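Long-range contacts in beta-N-acetylhexosaminidase (Arthrobacter aurescens, PDB 3RCN), which probably hydrolyses terminal non-reducing N-acetylhexosamine residues from N-acetyl-beta-D-hexosaminides, as a member of glycosyl hydrolase family 20: residues 10-15 against 477-482; 308-313 against 358-363; 430-435 against 487-492. All blocks are in the same frame, centred on the assembly; numbering follows the deposited sequence.

Contact 1 (10-15 against 477-482); sequences LIPAPW and AISEVF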
loop_
_atom_site.group_PDB
_atom_site.type_symbol
_atom_site.label_atom_id
_atom_site.label_comp_id
_atom_site.label_asym_id
_atom_site.label_seq_id
_atom_site.Cartn_x
_atom_site.Cartn_y
_atom_site.Cartn_z
ATOM N N LEU A 10 22.756 9.842 -9.652
ATOM C CA LEU A 10 22.541 9.010 -8.457
ATOM C C LEU A 10 22.320 9.756 -7.140
ATOM O O LEU A 10 23.070 10.674 -6.802
ATOM C CB LEU A 10 23.741 8.092 -8.269
ATOM C CG LEU A 10 24.138 7.309 -9.514
ATOM C CD1 LEU A 10 25.483 6.702 -9.300
ATOM C CD2 LEU A 10 23.098 6.235 -9.809
ATOM N N ILE A 11 21.299 9.352 -6.390
ATOM C CA ILE A 11 21.190 9.770 -4.998
ATOM C C ILE A 11 20.922 8.539 -4.141
ATOM O O ILE A 11 20.054 7.732 -4.474
ATOM C CB ILE A 11 19.988 10.721 -4.824
ATOM C CG1 ILE A 11 20.265 12.078 -5.463
ATOM C CG2 ILE A 11 19.631 10.900 -3.372
ATOM C CD1 ILE A 11 19.062 12.979 -5.476
ATOM N N PRO A 12 21.608 8.426 -2.990
ATOM C CA PRO A 12 22.734 9.256 -2.517
ATOM C C PRO A 12 23.932 9.186 -3.469
ATOM O O PRO A 12 24.195 8.134 -4.032
ATOM C CB PRO A 12 23.143 8.585 -1.195
ATOM C CG PRO A 12 22.031 7.632 -0.856
ATOM C CD PRO A 12 21.395 7.241 -2.142
ATOM N N ALA A 13 24.663 10.282 -3.625
ATOM C CA ALA A 13 25.866 10.287 -4.459
ATOM C C ALA A 13 26.914 9.332 -3.905
ATOM O O ALA A 13 27.229 9.389 -2.723
ATOM C CB ALA A 13 26.440 11.694 -4.539
ATOM N N PRO A 14 27.475 8.463 -4.762
ATOM C CA PRO A 14 28.515 7.501 -4.369
ATOM C C PRO A 14 29.818 8.221 -4.045
ATOM O O PRO A 14 29.976 9.388 -4.392
ATOM C CB PRO A 14 28.709 6.643 -5.626
ATOM C CG PRO A 14 27.658 7.079 -6.594
ATOM C CD PRO A 14 27.245 8.453 -6.213
ATOM N N TRP A 15 30.746 7.544 -3.384
ATOM C CA TRP A 15 31.986 8.203 -2.994
ATOM C C TRP A 15 32.914 8.507 -4.170
ATOM O O TRP A 15 33.460 9.607 -4.247
ATOM C CB TRP A 15 32.684 7.452 -1.863
ATOM C CG TRP A 15 32.093 7.801 -0.531
ATOM C CD1 TRP A 15 30.798 7.610 -0.133
ATOM C CD2 TRP A 15 32.765 8.413 0.576
ATOM N NE1 TRP A 15 30.629 8.061 1.155
ATOM C CE2 TRP A 15 31.820 8.555 1.613
ATOM C CE3 TRP A 15 34.075 8.848 0.793
ATOM C CZ2 TRP A 15 32.141 9.117 2.843
ATOM C CZ3 TRP A 15 34.395 9.404 2.022
ATOM C CH2 TRP A 15 33.432 9.535 3.029
ATOM N N ALA A 477 17.384 14.003 0.574
ATOM C CA ALA A 477 18.554 14.817 0.885
ATOM C C ALA A 477 19.271 14.302 2.149
ATOM O O ALA A 477 20.505 14.210 2.204
ATOM C CB ALA A 477 18.137 16.261 1.052
ATOM N N ILE A 478 18.477 13.954 3.156
ATOM C CA ILE A 478 18.980 13.337 4.374
ATOM C C ILE A 478 19.716 12.022 4.095
ATOM O O ILE A 478 20.773 11.774 4.665
ATOM C CB ILE A 478 17.840 13.145 5.400
ATOM C CG1 ILE A 478 17.528 14.477 6.081
ATOM C CG2 ILE A 478 18.213 12.136 6.450
ATOM C CD1 ILE A 478 16.090 14.641 6.507
ATOM N N SER A 479 19.178 11.182 3.219
ATOM C CA SER A 479 19.842 9.911 2.926
ATOM C C SER A 479 21.246 10.155 2.383
ATOM O O SER A 479 22.149 9.346 2.610
ATOM C CB SER A 479 19.032 9.045 1.948
ATOM O OG SER A 479 19.120 9.518 0.606
ATOM N N GLU A 480 21.427 11.270 1.670
ATOM C CA GLU A 480 22.738 11.625 1.131
ATOM C C GLU A 480 23.675 12.105 2.242
ATOM O O GLU A 480 24.846 11.721 2.308
ATOM C CB GLU A 480 22.620 12.686 0.033
ATOM C CG GLU A 480 23.964 13.053 -0.572
ATOM C CD GLU A 480 23.896 13.435 -2.048
ATOM O OE1 GLU A 480 23.405 12.618 -2.852
ATOM O OE2 GLU A 480 24.351 14.545 -2.402
ATOM N N VAL A 481 23.146 12.953 3.115
ATOM C CA VAL A 481 23.901 13.419 4.263
ATOM C C VAL A 481 24.425 12.227 5.071
ATOM O O VAL A 481 25.566 12.238 5.511
ATOM C CB VAL A 481 23.053 14.362 5.151
ATOM C CG1 VAL A 481 23.774 14.680 6.454
ATOM C CG2 VAL A 481 22.687 15.642 4.389
ATOM N N PHE A 482 23.607 11.187 5.232
ATOM C CA PHE A 482 24.010 10.000 5.999
ATOM C C PHE A 482 24.969 9.069 5.263
ATOM O O PHE A 482 25.826 8.448 5.886
ATOM C CB PHE A 482 22.796 9.171 6.429
ATOM C CG PHE A 482 21.865 9.888 7.359
ATOM C CD1 PHE A 482 22.113 11.193 7.740
ATOM C CD2 PHE A 482 20.732 9.248 7.850
ATOM C CE1 PHE A 482 21.247 11.853 8.602
ATOM C CE2 PHE A 482 19.861 9.898 8.702
ATOM C CZ PHE A 482 20.120 11.206 9.083
#

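Contact 2 (308-313 against 358-363); sequences PWISLG and HGRATS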
loop_
_atom_site.group_PDB
_atom_site.type_symbol
_atom_site.label_atom_id
_atom_site.label_comp_id
_atom_site.label_asym_id
_atom_site.label_seq_id
_atom_site.Cartn_x
_atom_site.Cartn_y
_atom_site.Cartn_z
ATOM N N PRO A 308 19.639 -5.777 18.110
ATOM C CA PRO A 308 20.507 -5.638 19.298
ATOM C C PRO A 308 20.081 -4.499 20.228
ATOM O O PRO A 308 20.397 -4.560 21.409
ATOM C CB PRO A 308 21.900 -5.346 18.711
ATOM C CG PRO A 308 21.809 -5.770 17.258
ATOM C CD PRO A 308 20.376 -5.577 16.849
ATOM N N TRP A 309 19.398 -3.478 19.710
ATOM C CA TRP A 309 18.830 -2.427 20.561
ATOM C C TRP A 309 17.316 -2.558 20.660
ATOM O O TRP A 309 16.651 -2.970 19.710
ATOM C CB TRP A 309 19.137 -1.032 20.017
ATOM C CG TRP A 309 20.576 -0.738 19.833
ATOM C CD1 TRP A 309 21.442 -0.247 20.767
ATOM C CD2 TRP A 309 21.327 -0.893 18.628
ATOM N NE1 TRP A 309 22.696 -0.098 20.217
ATOM C CE2 TRP A 309 22.655 -0.491 18.904
ATOM C CE3 TRP A 309 21.016 -1.355 17.344
ATOM C CZ2 TRP A 309 23.669 -0.523 17.940
ATOM C CZ3 TRP A 309 22.029 -1.389 16.381
ATOM C CH2 TRP A 309 23.337 -0.974 16.687
ATOM N N ILE A 310 16.773 -2.189 21.809
ATOM C CA ILE A 310 15.336 -2.099 21.992
ATOM C C ILE A 310 15.072 -0.772 22.683
ATOM O O ILE A 310 15.745 -0.441 23.643
ATOM C CB ILE A 310 14.844 -3.280 22.827
ATOM C CG1 ILE A 310 14.892 -4.540 21.958
ATOM C CG2 ILE A 310 13.455 -3.025 23.382
ATOM C CD1 ILE A 310 14.348 -5.754 22.624
ATOM N N SER A 311 14.138 0.018 22.169
ATOM C CA SER A 311 13.968 1.377 22.676
ATOM C C SER A 311 12.945 1.448 23.795
ATOM O O SER A 311 11.854 0.894 23.686
ATOM C CB SER A 311 13.592 2.349 21.557
ATOM O OG SER A 311 13.243 3.619 22.085
ATOM N N LEU A 312 13.341 2.059 24.904
ATOM C CA LEU A 312 12.431 2.311 26.012
ATOM C C LEU A 312 11.881 3.724 26.080
ATOM O O LEU A 312 11.125 4.038 26.995
ATOM C CB LEU A 312 13.049 1.903 27.348
ATOM C CG LEU A 312 13.350 0.406 27.453
ATOM C CD1 LEU A 312 14.058 0.095 28.761
ATOM C CD2 LEU A 312 12.081 -0.406 27.310
ATOM N N GLY A 313 12.236 4.585 25.133
ATOM C CA GLY A 313 11.765 5.956 25.242
ATOM C C GLY A 313 12.393 6.697 26.413
ATOM O O GLY A 313 13.595 6.922 26.433
ATOM N N HIS A 358 18.492 -10.532 28.452
ATOM C CA HIS A 358 18.199 -11.092 27.128
ATOM C C HIS A 358 19.250 -10.766 26.083
ATOM O O HIS A 358 19.085 -11.109 24.915
ATOM C CB HIS A 358 16.865 -10.581 26.600
ATOM C CG HIS A 358 15.678 -11.269 27.184
ATOM N ND1 HIS A 358 15.325 -12.556 26.841
ATOM C CD2 HIS A 358 14.750 -10.845 28.074
ATOM C CE1 HIS A 358 14.230 -12.898 27.499
ATOM N NE2 HIS A 358 13.860 -11.876 28.252
ATOM N N GLY A 359 20.299 -10.058 26.478
ATOM C CA GLY A 359 21.388 -9.789 25.559
ATOM C C GLY A 359 21.205 -8.567 24.680
ATOM O O GLY A 359 21.928 -8.385 23.701
ATOM N N ARG A 360 20.260 -7.709 25.048
ATOM C CA ARG A 360 20.004 -6.503 24.281
ATOM C C ARG A 360 20.447 -5.238 24.992
ATOM O O ARG A 360 20.242 -5.082 26.201
ATOM C CB ARG A 360 18.507 -6.383 23.959
ATOM C CG ARG A 360 17.864 -7.668 23.456
ATOM C CD ARG A 360 18.522 -8.203 22.183
ATOM N NE ARG A 360 17.925 -9.486 21.822
ATOM C CZ ARG A 360 16.884 -9.622 21.000
ATOM N NH1 ARG A 360 16.340 -8.552 20.430
ATOM N NH2 ARG A 360 16.394 -10.830 20.740
ATOM N N ALA A 361 21.045 -4.334 24.224
ATOM C CA ALA A 361 21.308 -2.977 24.676
ATOM C C ALA A 361 19.999 -2.191 24.677
ATOM O O ALA A 361 19.049 -2.566 24.004
ATOM C CB ALA A 361 22.322 -2.320 23.773
ATOM N N THR A 362 19.948 -1.105 25.440
ATOM C CA THR A 362 18.751 -0.266 25.516
ATOM C C THR A 362 18.930 1.027 24.735
ATOM O O THR A 362 20.035 1.562 24.623
ATOM C CB THR A 362 18.399 0.089 26.975
ATOM O OG1 THR A 362 17.882 -1.069 27.633
ATOM C CG2 THR A 362 17.350 1.185 27.042
ATOM N N SER A 363 17.836 1.519 24.176
ATOM C CA SER A 363 17.859 2.796 23.495
ATOM C C SER A 363 16.894 3.753 24.211
ATOM O O SER A 363 15.791 3.355 24.591
ATOM C CB SER A 363 17.470 2.593 22.033
ATOM O OG SER A 363 17.478 3.819 21.330
HETATM O O HOH W 1 15.193 5.696 21.567
#

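Contact 3 (430-435 against 487-492); sequences AVYEFE and AGRDYD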
loop_
_atom_site.group_PDB
_atom_site.type_symbol
_atom_site.label_atom_id
_atom_site.label_comp_id
_atom_site.label_asym_id
_atom_site.label_seq_id
_atom_site.Cartn_x
_atom_site.Cartn_y
_atom_site.Cartn_z
ATOM N N ALA A 430 18.083 23.390 4.043
ATOM C CA ALA A 430 18.548 23.397 5.422
ATOM C C ALA A 430 18.947 21.988 5.861
ATOM O O ALA A 430 20.020 21.772 6.412
ATOM C CB ALA A 430 17.475 23.967 6.340
ATOM N N VAL A 431 18.067 21.035 5.596
ATOM C CA VAL A 431 18.273 19.645 5.958
ATOM C C VAL A 431 19.465 19.039 5.211
ATOM O O VAL A 431 20.115 18.118 5.709
ATOM C CB VAL A 431 16.983 18.839 5.658
ATOM C CG1 VAL A 431 17.294 17.470 5.082
ATOM C CG2 VAL A 431 16.117 18.744 6.897
ATOM N N TYR A 432 19.744 19.547 4.011
ATOM C CA TYR A 432 20.823 18.993 3.200
ATOM C C TYR A 432 22.163 19.489 3.684
ATOM O O TYR A 432 23.195 18.862 3.447
ATOM C CB TYR A 432 20.665 19.367 1.735
ATOM C CG TYR A 432 21.734 18.768 0.830
ATOM C CD1 TYR A 432 21.763 17.398 0.567
ATOM C CD2 TYR A 432 22.698 19.573 0.216
ATOM C CE1 TYR A 432 22.728 16.843 -0.267
ATOM C CE2 TYR A 432 23.670 19.026 -0.617
ATOM C CZ TYR A 432 23.673 17.661 -0.856
ATOM O OH TYR A 432 24.625 17.104 -1.675
ATOM N N GLU A 433 22.139 20.632 4.347
ATOM C CA GLU A 433 23.348 21.249 4.862
ATOM C C GLU A 433 23.635 20.906 6.335
ATOM O O GLU A 433 24.596 21.387 6.904
ATOM C CB GLU A 433 23.304 22.747 4.594
ATOM C CG GLU A 433 23.282 23.051 3.084
ATOM C CD GLU A 433 23.349 24.537 2.769
ATOM O OE1 GLU A 433 23.220 25.362 3.711
ATOM O OE2 GLU A 433 23.532 24.874 1.574
ATOM N N PHE A 434 22.807 20.050 6.930
ATOM C CA PHE A 434 22.964 19.595 8.313
ATOM C C PHE A 434 24.236 18.799 8.635
ATOM O O PHE A 434 24.730 18.037 7.806
ATOM C CB PHE A 434 21.755 18.749 8.716
ATOM C CG PHE A 434 22.010 17.853 9.906
ATOM C CD1 PHE A 434 21.788 18.309 11.202
ATOM C CD2 PHE A 434 22.470 16.547 9.725
ATOM C CE1 PHE A 434 22.025 17.477 12.297
ATOM C CE2 PHE A 434 22.719 15.707 10.819
ATOM C CZ PHE A 434 22.492 16.169 12.097
ATOM N N GLU A 435 24.729 18.948 9.867
ATOM C CA GLU A 435 25.855 18.144 10.371
ATOM C C GLU A 435 25.663 17.679 11.824
ATOM O O GLU A 435 25.025 18.359 12.623
ATOM C CB GLU A 435 27.166 18.918 10.249
ATOM C CG GLU A 435 27.654 19.127 8.823
ATOM C CD GLU A 435 28.640 18.060 8.368
ATOM O OE1 GLU A 435 29.652 17.839 9.075
ATOM O OE2 GLU A 435 28.398 17.448 7.298
ATOM N N ALA A 487 32.523 16.141 1.673
ATOM C CA ALA A 487 33.395 17.052 0.941
ATOM C C ALA A 487 32.741 17.579 -0.331
ATOM O O ALA A 487 32.880 18.756 -0.676
ATOM C CB ALA A 487 34.691 16.353 0.592
ATOM N N GLY A 488 32.011 16.708 -1.015
ATOM C CA GLY A 488 31.440 17.041 -2.304
ATOM C C GLY A 488 30.065 17.687 -2.223
ATOM O O GLY A 488 29.291 17.616 -3.183
ATOM N N ARG A 489 29.759 18.326 -1.092
ATOM C CA ARG A 489 28.403 18.812 -0.832
ATOM C C ARG A 489 28.142 20.235 -1.329
ATOM O O ARG A 489 28.759 21.191 -0.858
ATOM C CB ARG A 489 28.082 18.722 0.661
ATOM C CG ARG A 489 26.714 19.269 1.042
ATOM C CD ARG A 489 25.924 18.253 1.853
ATOM N NE ARG A 489 26.287 16.888 1.493
ATOM C CZ ARG A 489 26.675 15.969 2.370
ATOM N NH1 ARG A 489 27.000 14.754 1.950
ATOM N NH2 ARG A 489 26.735 16.260 3.667
ATOM N N ASP A 490 27.235 20.345 -2.300
ATOM C CA ASP A 490 26.702 21.620 -2.782
ATOM C C ASP A 490 25.199 21.461 -3.056
ATOM O O ASP A 490 24.787 20.571 -3.804
ATOM C CB ASP A 490 27.442 22.063 -4.050
ATOM C CG ASP A 490 26.729 23.191 -4.794
ATOM O OD1 ASP A 490 26.195 24.115 -4.138
ATOM O OD2 ASP A 490 26.715 23.161 -6.046
ATOM N N TYR A 491 24.385 22.337 -2.477
ATOM C CA TYR A 491 22.936 22.208 -2.609
ATOM C C TYR A 491 22.448 22.379 -4.041
ATOM O O TYR A 491 21.594 21.618 -4.494
ATOM C CB TYR A 491 22.201 23.191 -1.692
ATOM C CG TYR A 491 20.700 23.168 -1.858
ATOM C CD1 TYR A 491 19.958 22.047 -1.505
ATOM C CD2 TYR A 491 20.022 24.264 -2.370
ATOM C CE1 TYR A 491 18.588 22.021 -1.651
ATOM C CE2 TYR A 491 18.651 24.251 -2.519
ATOM C CZ TYR A 491 17.936 23.127 -2.156
ATOM O OH TYR A 491 16.563 23.107 -2.308
ATOM N N ASP A 492 22.980 23.378 -4.742
ATOM C CA ASP A 492 22.537 23.687 -6.101
ATOM C C ASP A 492 22.798 22.514 -7.028
ATOM O O ASP A 492 21.999 22.218 -7.916
ATOM C CB ASP A 492 23.227 24.940 -6.639
ATOM C CG ASP A 492 22.802 26.197 -5.910
ATOM O OD1 ASP A 492 21.629 26.278 -5.482
ATOM O OD2 ASP A 492 23.649 27.104 -5.756
HETATM O O HOH W 2 25.630 18.240 4.962
HETATM O O HOH W 3 26.580 17.696 -3.813
#

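Contact 1 (10-15 against 477-482)
Pro12 and Glu480 bring the backbones closest, their CA atoms 4.3 Å apart, where the irregular segment 10-15 bends against a turn of helix 474-483. A cis peptide bond links Ile11 to Pro12 at this bend. Between the two segments the one hydrogen bond runs from backbone to side chain: Ala13 N donates to Glu480 OE1 over 2.8 Å, with an N-H...O angle of 157°. The donor stands well above the carboxylate plane, 53° out of it. Glu480 gets there by setting CG anti to its own backbone N (chi1 -179°) and bending at chi2, which swings the carboxylate across to the loop.

Around that bond, carbons of the loop pack on the carboxylate and on the helix. Ala13 CB lies 3.6 Å from Glu480 OE1, and Ile11, whose side chain crosses that of Glu480 at about a right angle, brings CG1 to 4.1 Å from the same OE1. The Pro12 ring rests on the helix at Ser479 and Glu480, with CB 3.8 Å from Glu480 CA and CG 3.8 Å from Ser479 OG. The Ser479 hydroxyl is engaged within its own helix, where it bonds to Ser476 O.

The buried carboxylate is held at both oxygens: besides OE1 on Ala13 N, OE2 is hydrogen-bonded to Tyr432 OH and forms a salt bridge with Arg497 of helix 491-508. Such surroundings would probably favour the charged form of Glu480. On the loop side, Ile11 O accepts from Gln107 NE2, and Ala13 O is hydrogen-bonded to Ser484 OG. The contact is thus a domain interface, joining the lead-in to the first strand of the N-terminal alpha-beta domain to a late helix of the catalytic TIM barrel, the two-domain architecture of family 20 hexosaminidases.

Contact 2 (308-313 against 358-363)
Strands 309-313 and 361-363 are parallel neighbours in the catalytic TIM barrel, paired through Trp309 with Ala361, Ile310 with Thr362 and Ser311 with Ser363. Glu316, the predicted proton donor, follows the first strand. The axes of the two short segments are inclined by 41°. Four backbone hydrogen bonds form the ladder: Ala361 N to Pro308 O (2.9 Å), Ile310 N to Ala361 O (3.2 Å), Ser363 N to Ile310 O (2.9 Å) and Leu312 N to Ser363 O (2.8 Å). On one face Trp309 CD1 packs 3.8 Å from Ala361 CB, and further along a water joins Ser311 OG (2.9 Å) to Ser363 OG (3.0 Å). Both hydroxyls lie anti to their backbone N (chi1 172° for Ser311, 180° for Ser363), which directs them to this shared water. On the Ile310 and Thr362 face, Ile310 CD1 lies beside the Arg360 chain; Leu312 CD1 meets Thr362 CG2 at 3.9 Å. Arg360 NH1 bonds to Phe305 O and Ser307 O.

The chain between the strands is mostly helical, as in a beta-alpha-beta crossover, and a Schellman motif at Gly359 ends helix 342-357. That helix and helix 288-304 cover the Ile310 face; strands 239-243 and 378-381 flank the pair.

Contact 3 (430-435 against 487-492)
Arg489 lies over one face of the Tyr432 ring, its CD 3.7 Å from the ring centroid and offset toward the rim in a CH-pi contact. Tyr432 reaches this place with CG anti to its backbone N (chi1 -178°), so that the ring extends from the end of helix 428-432 to the opposing loop. The Arg489 chain bends at chi2 and chi3 to lie across it, and Arg489 CG lies 3.5 Å from Tyr432 CE2. Its guanidinium is turned 63° from the ring plane and sits far enough along that any cation-pi attraction is weak at most. A water in the guanidinium plane accepts from Arg489 NH2 (2.6 Å) and donates to Tyr432 O and Phe434 O, tying the arginine to the chain leaving the helix. Glu435 OE2 stays 4.2 Å from Arg489 NH2, near but beyond a salt bridge.

Next along the second segment helix 491-508 begins, with Asp490 at its N-cap and a weak capping bond from Asp492 N to Asp490 OD1. Tyr491, in the first turn, presents the edge of its ring to Tyr432, with Tyr491 CD1 4.1 Å from Tyr432 CD2. The carboxylate of Glu433 stands nearly perpendicular to the Tyr491 ring, Glu433 OE2 being 3.9 Å from Tyr491 CB. A second water donates to Tyr432 OH and accepts from Asp490 N. Were Tyr432 replaced by an alanine, the Arg489 chain would probably lose the face it lies on and the Glu480 carboxylate its hydroxyl partner. Phe494 of helix 491-508 also stacks with the Tyr432 ring.

Overall arrangement
From the N terminus, the chain first supplies segment 10-15, just before strand 16-26 of the N-terminal domain, but contact 1 closes only at helix 474-483, after the last barrel strand, 449-456. Within that long loop lies contact 2, a local closure between neighbouring barrel strands, its nearest atoms about 14 Å from those of contact 1. Contact 3 opens after contact 2 has closed, and its segments alternate with those of contact 1, so these two loops cross. They also touch, Glu480 meeting Tyr432, and their centres are about 10 Å apart. Together they bring the N-terminal lead-in and helices 428-432, 474-483 and 491-508 into one cluster on the N-terminal-domain side of the catalytic domain.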